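Local atomic coordinates of ABC transporter (Caldanaerobius, PDB entry 4G68), a protein that probably captures xylan-derived oligosaccharides as the extracellular solute-binding component of an ABC transporter in a thermophilic bacterium. Residues C[168-180]-C[296-308]. Sequence-based numbering, arbitrary orientation.
Sequences NVKVPTTFSELID and KIEAVRFPTIEGG
Thr174 and Thr304 pair their backbones in a single isolated beta bridge exactly where helix 175-187 begins, in one lobe of this periplasmic-binding-protein-type fold. Two hydrogen bonds make the bridge. Phe175 N gives a short bond of 2.7 Å to Thr304 O; Thr304 N answers with a longer one, 3.3 Å to Thr173 O. Thr304 O has that amide as its hydrogen-bond donor, and the CA-H of Thr174 adds only a weaker CA-H...O contact. The first-turn amide of Phe175, which no helical carbonyl can serve, is thus satisfied by Thr304 O of segment 296-308.

A capping box at the helix start serves Glu177 N and, weakly, Thr174 N. Thr174 OG1 lies between its own backbone N and carbonyl carbon (chi1 80°), and from there accepts from Glu177 N at 3.1 Å. The return arm is the weak bond from Thr174 N to Glu177 OE1, 3.2 Å long. The residue before the cap adds two further donors to the same Glu177 OE1, Thr173 N at 2.7 Å and Thr173 OG1 at 2.6 Å, a gathering that would be expected to favour the ionised carboxylate.

Beside the bridge the contact turns apolar. Pro303 presses its CB against Thr174 C, while the Phe302 ring brings CE2 to the edge of the Phe175 ring and CZ to Leu178 CD2. Arg213 of helix 201-215 ties down the carbonyls of Phe302 and Pro303. Farther along, Ile305 runs alongside Phe175, its CG1 3.7 Å from Phe175 CB.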
loop_
_atom_site.group_PDB
_atom_site.type_symbol
_atom_site.label_atom_id
_atom_site.label_comp_id
_atom_site.label_asym_id
_atom_site.label_seq_id
_atom_site.Cartn_x
_atom_site.Cartn_y
_atom_site.Cartn_z
ATOM N N ASN C 168 4.706 25.074 -17.443
ATOM C CA ASN C 168 3.626 25.832 -16.766
ATOM C C ASN C 168 2.306 25.118 -16.427
ATOM O O ASN C 168 1.355 25.776 -15.980
ATOM C CB ASN C 168 3.356 27.226 -17.368
ATOM C CG ASN C 168 2.812 28.187 -16.316
ATOM O OD1 ASN C 168 2.944 27.900 -15.116
ATOM N ND2 ASN C 168 2.227 29.320 -16.744
ATOM N N VAL C 169 2.260 23.790 -16.561
ATOM C CA VAL C 169 0.981 23.051 -16.328
ATOM C C VAL C 169 0.513 23.257 -14.920
ATOM O O VAL C 169 1.334 23.186 -14.067
ATOM C CB VAL C 169 1.189 21.543 -16.572
ATOM C CG1 VAL C 169 -0.143 20.830 -16.603
ATOM C CG2 VAL C 169 1.869 21.370 -17.907
ATOM N N LYS C 170 -0.777 23.548 -14.670
ATOM C CA LYS C 170 -1.178 23.703 -13.246
ATOM C C LYS C 170 -1.355 22.332 -12.712
ATOM O O LYS C 170 -1.720 21.433 -13.521
ATOM C CB LYS C 170 -2.477 24.485 -13.018
ATOM C CG LYS C 170 -2.319 25.995 -12.905
ATOM C CD LYS C 170 -3.512 26.627 -12.164
ATOM C CE LYS C 170 -4.691 26.958 -13.084
ATOM N NZ LYS C 170 -4.667 28.348 -13.669
ATOM N N VAL C 171 -1.122 22.185 -11.391
ATOM C CA VAL C 171 -1.309 20.929 -10.688
ATOM C C VAL C 171 -2.822 20.661 -10.685
ATOM O O VAL C 171 -3.627 21.514 -10.298
ATOM C CB VAL C 171 -0.730 20.925 -9.258
ATOM C CG1 VAL C 171 -1.111 19.649 -8.508
ATOM C CG2 VAL C 171 0.791 21.076 -9.258
ATOM N N PRO C 172 -3.230 19.514 -11.173
ATOM C CA PRO C 172 -4.688 19.356 -11.260
ATOM C C PRO C 172 -5.358 19.042 -9.890
ATOM O O PRO C 172 -4.830 18.276 -9.105
ATOM C CB PRO C 172 -4.822 18.185 -12.221
ATOM C CG PRO C 172 -3.632 17.307 -11.886
ATOM C CD PRO C 172 -2.507 18.313 -11.644
ATOM N N THR C 173 -6.534 19.595 -9.653
ATOM C CA THR C 173 -7.262 19.388 -8.403
ATOM C C THR C 173 -8.579 18.613 -8.588
ATOM O O THR C 173 -9.192 18.280 -7.572
ATOM C CB THR C 173 -7.525 20.713 -7.640
ATOM O OG1 THR C 173 -8.210 21.671 -8.444
ATOM C CG2 THR C 173 -6.189 21.386 -7.157
ATOM N N THR C 174 -9.012 18.437 -9.860
ATOM C CA THR C 174 -10.262 17.771 -10.258
ATOM C C THR C 174 -9.906 16.775 -11.363
ATOM O O THR C 174 -8.845 16.898 -12.017
ATOM C CB THR C 174 -11.381 18.715 -10.845
ATOM O OG1 THR C 174 -11.099 19.007 -12.219
ATOM C CG2 THR C 174 -11.557 19.985 -10.085
ATOM N N PHE C 175 -10.759 15.776 -11.562
ATOM C CA PHE C 175 -10.506 14.807 -12.620
ATOM C C PHE C 175 -10.285 15.418 -13.988
ATOM O O PHE C 175 -9.213 15.167 -14.617
ATOM C CB PHE C 175 -11.541 13.690 -12.674
ATOM C CG PHE C 175 -11.019 12.496 -13.420
ATOM C CD1 PHE C 175 -10.136 11.593 -12.810
ATOM C CD2 PHE C 175 -11.362 12.310 -14.726
ATOM C CE1 PHE C 175 -9.647 10.496 -13.519
ATOM C CE2 PHE C 175 -10.892 11.228 -15.435
ATOM C CZ PHE C 175 -10.034 10.316 -14.835
ATOM N N SER C 176 -11.213 16.304 -14.355
ATOM C CA SER C 176 -11.185 17.035 -15.631
ATOM C C SER C 176 -9.836 17.695 -15.803
ATOM O O SER C 176 -9.248 17.578 -16.886
ATOM C CB SER C 176 -12.314 18.084 -15.702
ATOM O OG SER C 176 -13.544 17.431 -15.927
ATOM N N GLU C 177 -9.322 18.340 -14.727
ATOM C CA GLU C 177 -8.013 18.989 -14.778
ATOM C C GLU C 177 -6.873 17.970 -15.011
ATOM O O GLU C 177 -5.902 18.251 -15.736
ATOM C CB GLU C 177 -7.732 19.835 -13.518
ATOM C CG GLU C 177 -8.675 21.022 -13.362
ATOM C CD GLU C 177 -8.524 21.795 -12.083
ATOM O OE1 GLU C 177 -8.044 21.271 -11.049
ATOM O OE2 GLU C 177 -8.903 22.961 -12.075
ATOM N N LEU C 178 -7.000 16.797 -14.384
ATOM C CA LEU C 178 -6.041 15.711 -14.553
ATOM C C LEU C 178 -5.987 15.266 -16.004
ATOM O O LEU C 178 -4.898 15.132 -16.546
ATOM C CB LEU C 178 -6.283 14.537 -13.578
ATOM C CG LEU C 178 -5.440 13.277 -13.766
ATOM C CD1 LEU C 178 -3.989 13.560 -13.499
ATOM C CD2 LEU C 178 -5.897 12.176 -12.844
ATOM N N ILE C 179 -7.145 15.079 -16.654
ATOM C CA ILE C 179 -7.131 14.682 -18.096
ATOM C C ILE C 179 -6.444 15.714 -18.978
ATOM O O ILE C 179 -5.696 15.340 -19.888
ATOM C CB ILE C 179 -8.567 14.354 -18.677
ATOM C CG1 ILE C 179 -9.229 13.167 -17.948
ATOM C CG2 ILE C 179 -8.484 14.048 -20.189
ATOM C CD1 ILE C 179 -8.548 11.807 -18.181
ATOM N N ASP C 180 -6.740 17.003 -18.763
ATOM C CA ASP C 180 -6.089 18.058 -19.543
ATOM C C ASP C 180 -4.557 18.161 -19.318
ATOM O O ASP C 180 -3.787 18.293 -20.300
ATOM C CB ASP C 180 -6.749 19.433 -19.341
ATOM C CG ASP C 180 -6.092 20.497 -20.206
ATOM O OD1 ASP C 180 -5.939 20.227 -21.449
ATOM O OD2 ASP C 180 -5.680 21.558 -19.669
ATOM N N LYS C 296 12.099 18.007 -5.090
ATOM C CA LYS C 296 11.283 18.415 -6.239
ATOM C C LYS C 296 9.830 17.899 -6.225
ATOM O O LYS C 296 9.040 18.233 -7.137
ATOM C CB LYS C 296 11.982 17.941 -7.525
ATOM C CG LYS C 296 13.404 18.419 -7.575
ATOM C CD LYS C 296 13.964 18.254 -8.962
ATOM C CE LYS C 296 15.410 18.724 -9.001
ATOM N NZ LYS C 296 15.939 18.491 -10.383
ATOM N N ILE C 297 9.508 17.085 -5.214
ATOM C CA ILE C 297 8.251 16.267 -5.163
ATOM C C ILE C 297 7.248 16.717 -4.107
ATOM O O ILE C 297 7.602 16.900 -2.902
ATOM C CB ILE C 297 8.532 14.744 -4.895
ATOM C CG1 ILE C 297 9.400 14.081 -6.013
ATOM C CG2 ILE C 297 7.221 13.979 -4.487
ATOM C CD1 ILE C 297 9.185 14.547 -7.457
ATOM N N GLU C 298 5.995 16.862 -4.554
ATOM C CA GLU C 298 4.857 17.264 -3.725
ATOM C C GLU C 298 3.829 16.120 -3.715
ATOM O O GLU C 298 3.533 15.526 -4.781
ATOM C CB GLU C 298 4.185 18.491 -4.324
ATOM C CG GLU C 298 3.234 19.182 -3.384
ATOM C CD GLU C 298 2.332 20.192 -4.085
ATOM O OE1 GLU C 298 2.492 20.395 -5.314
ATOM O OE2 GLU C 298 1.453 20.751 -3.399
ATOM N N ALA C 299 3.318 15.812 -2.519
ATOM C CA ALA C 299 2.233 14.870 -2.310
ATOM C C ALA C 299 0.887 15.619 -2.153
ATOM O O ALA C 299 0.734 16.510 -1.300
ATOM C CB ALA C 299 2.496 14.023 -1.044
ATOM N N VAL C 300 -0.083 15.216 -2.968
ATOM C CA VAL C 300 -1.484 15.679 -2.921
ATOM C C VAL C 300 -2.524 14.515 -2.908
ATOM O O VAL C 300 -2.223 13.381 -3.270
ATOM C CB VAL C 300 -1.790 16.727 -4.050
ATOM C CG1 VAL C 300 -0.779 17.885 -4.028
ATOM C CG2 VAL C 300 -1.832 16.071 -5.435
ATOM N N ARG C 301 -3.724 14.813 -2.439
ATOM C CA ARG C 301 -4.861 13.915 -2.555
ATOM C C ARG C 301 -5.153 13.615 -3.993
ATOM O O ARG C 301 -4.806 14.413 -4.881
ATOM C CB ARG C 301 -6.102 14.588 -1.997
ATOM C CG ARG C 301 -6.100 14.587 -0.485
ATOM C CD ARG C 301 -7.395 15.150 0.037
ATOM N NE ARG C 301 -7.203 15.262 1.457
ATOM C CZ ARG C 301 -7.094 16.413 2.088
ATOM N NH1 ARG C 301 -7.202 17.548 1.390
ATOM N NH2 ARG C 301 -6.904 16.418 3.399
ATOM N N PHE C 302 -5.805 12.494 -4.246
ATOM C CA PHE C 302 -6.312 12.264 -5.621
ATOM C C PHE C 302 -7.384 13.324 -5.845
ATOM O O PHE C 302 -8.022 13.749 -4.869
ATOM C CB PHE C 302 -6.836 10.842 -5.822
ATOM C CG PHE C 302 -7.007 10.469 -7.278
ATOM C CD1 PHE C 302 -5.914 9.983 -8.058
ATOM C CD2 PHE C 302 -8.247 10.692 -7.908
ATOM C CE1 PHE C 302 -6.081 9.666 -9.398
ATOM C CE2 PHE C 302 -8.412 10.389 -9.251
ATOM C CZ PHE C 302 -7.350 9.866 -9.987
ATOM N N PRO C 303 -7.524 13.809 -7.100
ATOM C CA PRO C 303 -8.479 14.846 -7.416
ATOM C C PRO C 303 -9.947 14.438 -7.190
ATOM O O PRO C 303 -10.306 13.229 -7.168
ATOM C CB PRO C 303 -8.257 15.079 -8.922
ATOM C CG PRO C 303 -6.841 14.756 -9.186
ATOM C CD PRO C 303 -6.488 13.700 -8.172
ATOM N N THR C 304 -10.781 15.463 -7.007
ATOM C CA THR C 304 -12.213 15.301 -6.999
ATOM C C THR C 304 -12.770 14.907 -8.347
ATOM O O THR C 304 -12.198 15.221 -9.386
ATOM C CB THR C 304 -12.867 16.609 -6.568
ATOM O OG1 THR C 304 -12.430 17.646 -7.449
ATOM C CG2 THR C 304 -12.397 16.964 -5.148
ATOM N N ILE C 305 -13.907 14.232 -8.318
ATOM C CA ILE C 305 -14.579 13.785 -9.547
ATOM C C ILE C 305 -15.982 14.350 -9.537
ATOM O O ILE C 305 -16.753 14.026 -8.623
ATOM C CB ILE C 305 -14.544 12.249 -9.698
ATOM C CG1 ILE C 305 -13.057 11.820 -9.809
ATOM C CG2 ILE C 305 -15.393 11.793 -10.888
ATOM C CD1 ILE C 305 -12.821 10.360 -9.561
ATOM N N GLU C 306 -16.269 15.229 -10.522
ATOM C CA GLU C 306 -17.559 15.901 -10.640
ATOM C C GLU C 306 -18.664 14.858 -10.711
ATOM O O GLU C 306 -18.559 13.905 -11.462
ATOM C CB GLU C 306 -17.591 16.766 -11.900
ATOM C CG GLU C 306 -18.822 17.689 -12.025
ATOM C CD GLU C 306 -18.649 18.690 -13.167
ATOM O OE1 GLU C 306 -18.378 19.874 -12.901
ATOM O OE2 GLU C 306 -18.700 18.283 -14.330
ATOM N N GLY C 307 -19.708 15.003 -9.909
ATOM C CA GLY C 307 -20.820 14.066 -10.050
ATOM C C GLY C 307 -20.673 12.809 -9.195
ATOM O O GLY C 307 -21.663 12.063 -8.997
ATOM N N GLY C 308 -19.452 12.566 -8.699
ATOM C CA GLY C 308 -19.176 11.455 -7.789
ATOM C C GLY C 308 -19.775 11.619 -6.388
ATOM O O GLY C 308 -19.954 12.741 -5.861
#